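Side-chain contacts in LHC domain-containing protein (Marichromatium purpuratum 984, PDB 6ZXA), which probably serves as a membrane antenna polypeptide that binds bacteriochlorophyll a and okenone and passes excitation energy on to the reaction centres: residues A[14-17]-A[18-21]; A[21-24]-A[25-28]. One frame throughout, in Å; residues are numbered along the deposited sequence.

Interaction 1. Residues A[14-17]-A[18-21]; sequences TINH and PEDD. With BCL (bacteriochlorophyll a), chain O.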
# COMPACT_ATOMS: atom_id res chain seq x y z
N THR A 14 35.00 11.11 -9.19
CA THR A 14 34.47 12.46 -9.22
C THR A 14 33.04 12.43 -9.72
O THR A 14 32.67 11.57 -10.54
CB THR A 14 35.32 13.38 -10.10
OG1 THR A 14 35.45 12.80 -11.40
CG2 THR A 14 36.69 13.57 -9.48
N ILE A 15 32.22 13.35 -9.23
CA ILE A 15 30.78 13.24 -9.41
C ILE A 15 30.30 14.10 -10.57
O ILE A 15 29.82 13.57 -11.58
CB ILE A 15 30.07 13.58 -8.09
CG1 ILE A 15 30.55 12.62 -7.00
CG2 ILE A 15 28.59 13.50 -8.23
CD1 ILE A 15 30.16 11.18 -7.25
N ASN A 16 30.45 15.42 -10.47
CA ASN A 16 30.16 16.33 -11.58
C ASN A 16 28.76 16.07 -12.15
O ASN A 16 28.58 15.59 -13.26
CB ASN A 16 31.22 16.20 -12.68
CG ASN A 16 30.94 17.09 -13.86
OD1 ASN A 16 31.02 16.66 -15.01
ND2 ASN A 16 30.59 18.34 -13.58
N HIS A 17 27.77 16.35 -11.33
CA HIS A 17 26.62 15.54 -11.68
C HIS A 17 25.67 16.01 -12.78
O HIS A 17 25.19 15.14 -13.53
CB HIS A 17 25.78 15.18 -10.48
CG HIS A 17 25.40 13.76 -10.53
ND1 HIS A 17 26.15 12.77 -9.94
CD2 HIS A 17 24.45 13.12 -11.25
CE1 HIS A 17 25.62 11.59 -10.22
NE2 HIS A 17 24.59 11.78 -11.02
N PRO A 18 25.31 17.29 -12.90
CA PRO A 18 24.35 17.67 -13.96
C PRO A 18 24.69 17.00 -15.29
O PRO A 18 23.80 16.61 -16.05
CB PRO A 18 24.50 19.19 -14.04
CG PRO A 18 24.90 19.58 -12.68
CD PRO A 18 25.68 18.45 -12.08
N GLU A 19 25.99 16.82 -15.53
CA GLU A 19 26.47 16.05 -16.67
C GLU A 19 26.34 14.55 -16.43
O GLU A 19 26.03 13.80 -17.36
CB GLU A 19 27.93 16.40 -16.96
CG GLU A 19 28.15 17.85 -17.34
CD GLU A 19 28.18 18.78 -16.14
OE1 GLU A 19 28.14 20.01 -16.35
OE2 GLU A 19 28.24 18.29 -15.00
N ASP A 20 26.58 14.08 -15.21
CA ASP A 20 26.52 12.66 -14.91
C ASP A 20 25.19 12.24 -14.31
O ASP A 20 25.15 11.29 -13.52
CB ASP A 20 27.67 12.25 -13.99
CG ASP A 20 29.02 12.42 -14.64
OD1 ASP A 20 30.03 12.10 -13.99
OD2 ASP A 20 29.07 12.85 -15.81
N ASP A 21 24.09 12.85 -14.74
CA ASP A 21 22.80 12.20 -14.65
C ASP A 21 22.89 11.09 -15.69
O ASP A 21 23.99 10.63 -15.96
CB ASP A 21 21.63 13.14 -14.94
CG ASP A 21 21.61 14.35 -14.03
OD1 ASP A 21 22.27 14.35 -12.98
OD2 ASP A 21 20.93 15.32 -14.39
MG BCL O . 19.91 16.36 -11.92
CHA BCL O . 17.33 16.85 -14.14
CHB BCL O . 20.47 19.69 -11.94
CHC BCL O . 21.85 16.00 -9.18
CHD BCL O . 18.89 13.05 -11.54
NA BCL O . 18.97 18.04 -12.91
C1A BCL O . 17.96 18.03 -13.85
C2A BCL O . 17.65 19.41 -14.33
C3A BCL O . 18.69 20.29 -13.64
C4A BCL O . 19.46 19.33 -12.80
CMA BCL O . 19.61 20.97 -14.65
CAA BCL O . 16.20 19.87 -14.08
CBA BCL O . 15.66 19.70 -12.66
CGA BCL O . 14.20 20.01 -12.64
O1A BCL O . 13.64 20.56 -13.49
O2A BCL O . 13.54 19.60 -11.57
NB BCL O . 20.94 17.65 -10.69
C1B BCL O . 21.20 18.98 -10.99
C2B BCL O . 22.21 19.48 -10.18
C3B BCL O . 22.69 18.43 -9.40
C4B BCL O . 21.83 17.30 -9.73
CMB BCL O . 22.61 20.95 -10.22
CAB BCL O . 23.80 18.33 -8.45
OBB BCL O . 24.23 17.25 -8.07
CBB BCL O . 24.49 19.53 -7.87
NC BCL O . 20.26 14.78 -10.53
C1C BCL O . 21.19 14.83 -9.53
C2C BCL O . 21.17 13.60 -8.70
C3C BCL O . 20.56 12.59 -9.66
C4C BCL O . 19.82 13.48 -10.62
CMC BCL O . 22.53 13.20 -8.18
CAC BCL O . 19.67 11.54 -8.95
CBC BCL O . 18.50 12.14 -8.22
ND BCL O . 18.38 15.19 -12.57
C1D BCL O . 18.19 13.82 -12.52
C2D BCL O . 17.29 13.38 -13.50
C3D BCL O . 16.91 14.52 -14.18
C4D BCL O . 17.57 15.59 -13.59
CMD BCL O . 16.84 11.97 -13.72
CAD BCL O . 16.20 15.04 -15.28
OBD BCL O . 15.60 14.46 -16.19
CBD BCL O . 16.27 16.58 -15.21
CGD BCL O . 16.53 17.18 -16.53
O1D BCL O . 17.61 17.22 -17.08
O2D BCL O . 15.47 17.71 -17.10
CED BCL O . 15.62 18.30 -18.41
C1 BCL O . 12.11 19.91 -11.58
C2 BCL O . 11.53 19.63 -10.18
C3 BCL O . 12.05 19.63 -8.97
C4 BCL O . 13.49 19.92 -8.57
C5 BCL O . 11.17 19.32 -7.77
C6 BCL O . 11.09 20.45 -6.75
C7 BCL O . 10.59 21.73 -7.41
C8 BCL O . 10.73 23.06 -6.69
C9 BCL O . 10.11 24.16 -7.57
C10 BCL O . 12.21 23.35 -6.37
C11 BCL O . 12.72 24.61 -5.67
C12 BCL O . 13.00 25.81 -6.60
C13 BCL O . 13.67 27.04 -5.95
C14 BCL O . 15.04 26.72 -5.33
C15 BCL O . 12.77 27.66 -4.85
C16 BCL O . 11.45 28.28 -5.31
C17 BCL O . 10.73 29.45 -4.60
C18 BCL O . 10.38 29.38 -3.12
C19 BCL O . 9.42 30.57 -2.89
C20 BCL O . 11.55 29.50 -2.14

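Interaction 2. Residues A[21-24]-A[25-28]; sequences DWKI and WTVI. With BCL (bacteriochlorophyll a), chain O.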
# COMPACT_ATOMS: atom_id res chain seq x y z
N ASP A 21 24.09 12.85 -14.74
CA ASP A 21 22.80 12.20 -14.65
C ASP A 21 22.89 11.09 -15.69
O ASP A 21 23.99 10.63 -15.96
CB ASP A 21 21.63 13.14 -14.94
CG ASP A 21 21.61 14.35 -14.03
OD1 ASP A 21 22.27 14.35 -12.98
OD2 ASP A 21 20.93 15.32 -14.39
N TRP A 22 21.78 10.50 -16.10
CA TRP A 22 21.75 9.39 -17.07
C TRP A 22 22.41 8.17 -16.44
O TRP A 22 22.13 7.04 -16.83
CB TRP A 22 22.43 9.73 -18.42
CG TRP A 22 23.96 9.69 -18.47
CD1 TRP A 22 24.79 10.77 -18.54
CD2 TRP A 22 24.82 8.54 -18.46
NE1 TRP A 22 26.10 10.37 -18.55
CE2 TRP A 22 26.14 9.00 -18.51
CE3 TRP A 22 24.60 7.16 -18.42
CZ2 TRP A 22 27.23 8.14 -18.51
CZ3 TRP A 22 25.68 6.31 -18.41
CH2 TRP A 22 26.98 6.80 -18.46
N LYS A 23 23.18 8.40 -15.40
CA LYS A 23 23.92 7.36 -14.72
C LYS A 23 23.11 6.75 -13.60
O LYS A 23 23.38 5.62 -13.19
CB LYS A 23 25.22 7.95 -14.19
CG LYS A 23 26.47 7.19 -14.52
CD LYS A 23 27.66 8.05 -14.18
CE LYS A 23 28.96 7.42 -14.62
NZ LYS A 23 30.08 8.40 -14.54
N ILE A 24 22.10 7.48 -13.12
CA ILE A 24 21.12 6.90 -12.21
C ILE A 24 20.42 5.73 -12.86
O ILE A 24 20.05 4.75 -12.19
CB ILE A 24 20.13 7.99 -11.75
CG1 ILE A 24 19.30 7.48 -10.57
CG2 ILE A 24 19.22 8.43 -12.88
CD1 ILE A 24 20.10 7.22 -9.36
N TRP A 25 20.24 5.78 -14.18
CA TRP A 25 19.60 4.68 -14.89
C TRP A 25 20.50 3.47 -15.04
O TRP A 25 20.08 2.48 -15.63
CB TRP A 25 19.11 5.15 -16.25
CG TRP A 25 18.34 6.42 -16.17
CD1 TRP A 25 18.66 7.60 -16.75
CD2 TRP A 25 17.11 6.64 -15.46
NE1 TRP A 25 17.72 8.55 -16.45
CE2 TRP A 25 16.76 7.99 -15.65
CE3 TRP A 25 16.29 5.84 -14.67
CZ2 TRP A 25 15.61 8.54 -15.10
CZ3 TRP A 25 15.16 6.39 -14.12
CH2 TRP A 25 14.83 7.73 -14.34
N THR A 26 21.73 3.51 -14.53
CA THR A 26 22.53 2.30 -14.39
C THR A 26 22.27 1.58 -13.08
O THR A 26 22.74 0.46 -12.90
CB THR A 26 24.03 2.63 -14.51
OG1 THR A 26 24.40 3.56 -13.49
CG2 THR A 26 24.33 3.22 -15.86
N VAL A 27 21.51 2.20 -12.18
CA VAL A 27 21.04 1.56 -10.96
C VAL A 27 19.54 1.32 -11.01
O VAL A 27 19.07 0.23 -10.72
CB VAL A 27 21.43 2.39 -9.72
CG1 VAL A 27 20.96 1.69 -8.46
CG2 VAL A 27 22.91 2.60 -9.68
N ILE A 28 18.78 2.34 -11.38
CA ILE A 28 17.33 2.24 -11.46
C ILE A 28 16.96 1.75 -12.85
O ILE A 28 17.19 2.44 -13.84
CB ILE A 28 16.67 3.59 -11.16
CG1 ILE A 28 17.03 4.04 -9.74
CG2 ILE A 28 15.17 3.51 -11.34
CD1 ILE A 28 16.56 5.42 -9.42
MG BCL O . 19.91 16.36 -11.92
CHA BCL O . 17.33 16.85 -14.14
CHB BCL O . 20.47 19.69 -11.94
CHC BCL O . 21.85 16.00 -9.18
CHD BCL O . 18.89 13.05 -11.54
NA BCL O . 18.97 18.04 -12.91
C1A BCL O . 17.96 18.03 -13.85
C2A BCL O . 17.65 19.41 -14.33
C3A BCL O . 18.69 20.29 -13.64
C4A BCL O . 19.46 19.33 -12.80
CMA BCL O . 19.61 20.97 -14.65
CAA BCL O . 16.20 19.87 -14.08
CBA BCL O . 15.66 19.70 -12.66
CGA BCL O . 14.20 20.01 -12.64
O1A BCL O . 13.64 20.56 -13.49
O2A BCL O . 13.54 19.60 -11.57
NB BCL O . 20.94 17.65 -10.69
C1B BCL O . 21.20 18.98 -10.99
C2B BCL O . 22.21 19.48 -10.18
C3B BCL O . 22.69 18.43 -9.40
C4B BCL O . 21.83 17.30 -9.73
CMB BCL O . 22.61 20.95 -10.22
CAB BCL O . 23.80 18.33 -8.45
OBB BCL O . 24.23 17.25 -8.07
CBB BCL O . 24.49 19.53 -7.87
NC BCL O . 20.26 14.78 -10.53
C1C BCL O . 21.19 14.83 -9.53
C2C BCL O . 21.17 13.60 -8.70
C3C BCL O . 20.56 12.59 -9.66
C4C BCL O . 19.82 13.48 -10.62
CMC BCL O . 22.53 13.20 -8.18
CAC BCL O . 19.67 11.54 -8.95
CBC BCL O . 18.50 12.14 -8.22
ND BCL O . 18.38 15.19 -12.57
C1D BCL O . 18.19 13.82 -12.52
C2D BCL O . 17.29 13.38 -13.50
C3D BCL O . 16.91 14.52 -14.18
C4D BCL O . 17.57 15.59 -13.59
CMD BCL O . 16.84 11.97 -13.72
CAD BCL O . 16.20 15.04 -15.28
OBD BCL O . 15.60 14.46 -16.19
CBD BCL O . 16.27 16.58 -15.21
CGD BCL O . 16.53 17.18 -16.53
O1D BCL O . 17.61 17.22 -17.08
O2D BCL O . 15.47 17.71 -17.10
CED BCL O . 15.62 18.30 -18.41
C1 BCL O . 12.11 19.91 -11.58
C2 BCL O . 11.53 19.63 -10.18
C3 BCL O . 12.05 19.63 -8.97
C4 BCL O . 13.49 19.92 -8.57
C5 BCL O . 11.17 19.32 -7.77
C6 BCL O . 11.09 20.45 -6.75
C7 BCL O . 10.59 21.73 -7.41
C8 BCL O . 10.73 23.06 -6.69
C9 BCL O . 10.11 24.16 -7.57
C10 BCL O . 12.21 23.35 -6.37
C11 BCL O . 12.72 24.61 -5.67
C12 BCL O . 13.00 25.81 -6.60
C13 BCL O . 13.67 27.04 -5.95
C14 BCL O . 15.04 26.72 -5.33
C15 BCL O . 12.77 27.66 -4.85
C16 BCL O . 11.45 28.28 -5.31
C17 BCL O . 10.73 29.45 -4.60
C18 BCL O . 10.38 29.38 -3.12
C19 BCL O . 9.42 30.57 -2.89
C20 BCL O . 11.55 29.50 -2.14

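Interaction 1. Residues A[14-17]-A[18-21]
The imidazole of His-17 lies between Asp-20 and a bacteriochlorophyll a. Over one face sits CB of Asp-20, a CH-pi contact 4.2 Å from the ring centroid and almost exactly on the ring normal; over the opposite face the pigment's methyl CMC comes within 3.8 Å of His-17 CG. Asp-21 approaches at the edge, its OD1 near the ring plane and 3.0 Å from His-17 CD2, the carboxylate turned 33° from the ring.

The same carboxylate serves the pigment. Asp-21 is an axial residue of the magnesium, and here its OD2 stands 2.9 Å from the metal, long for a direct bond. With CG placed beside its own backbone N (chi1 -57°), the acid is directed at the macrocycle. Pro-18 adds an apolar touch, its CG 3.6 Å from the methyl CMB. His-17, Pro-18 and Asp-21 thus form much of a bacteriochlorophyll pocket in the loop before helix 35-54, the predicted membrane span of this light-harvesting polypeptide; all-trans okenone also touches His-17.

A backbone hydrogen bond from Asp-20 N to Asn-16 O (3.2 Å) rounds the turn. Asn-16, its CG anti to the backbone N, brings its amide beside the carboxylate of Glu-19, the two planes only 14° apart.

Interaction 2. Residues A[21-24]-A[25-28]
Ile-24 lays its CG2 methyl over one face of the Trp-25 indole, 3.7 Å from the centroid of the five-membered ring and close to the ring normal, a CH-pi contact between sequence neighbours. The branching of Ile-24 makes this possible: CG1 stands anti to the backbone N (chi1 -168°), which puts CG2 between N and the carbonyl carbon, against the indole. CG1 is left to pack on Ile-28, whose CD1 it meets at 3.6 Å; there the Ile-28 chain is extended (chi2 173°) and reaches back one turn. The indole itself brings CZ2 to 3.9 Å from the bacteriochlorophyll methyl CMD, while its NE1 is hydrogen-bonded to a polar side chain of another protein chain.

Two carbonyls carry the turn. Lys-23 O receives Thr-26 N at 3.0 Å; the Thr-26 OG1 contact with the same oxygen is modelled too short to be sure of. Ile-24 O accepts twice, from Val-27 N at 2.9 Å and from Ile-28 N at 2.8 Å, the latter nearly straight at 175°. The bonds from Thr-26 N and Val-27 N span three residues, as in a 3-10 helix, and the one from Ile-28 spans four.

This short turn belongs to the loop before helix 35-54. Trp-22 makes a cation-pi contact with a basic side chain of another protein's chain, okenones touch Lys-23, Ile-24, Val-27 and Ile-28, and Met-34 of a second copy of this protein packs on Ile-24 and Val-27, just ahead of that copy's helix 35-54.

How the interactions relate
Going from the N terminus, residues 14-17 and 18-21 close a tight turn in interaction 1, and the chain then runs directly into interaction 2, a second turn formed by 21-24 and 25-28. The two follow in series, sharing Asp-21, and neither nests in nor crosses the other; their centres lie about 11 Å apart. The same bacteriochlorophyll a links them, since both turns touch it. A long, weak ion pair between Asp-20 and Lys-23 also spans the junction. Both turns precede helix 35-54, so together they join the N-terminal pigment site to the approach to the membrane helix.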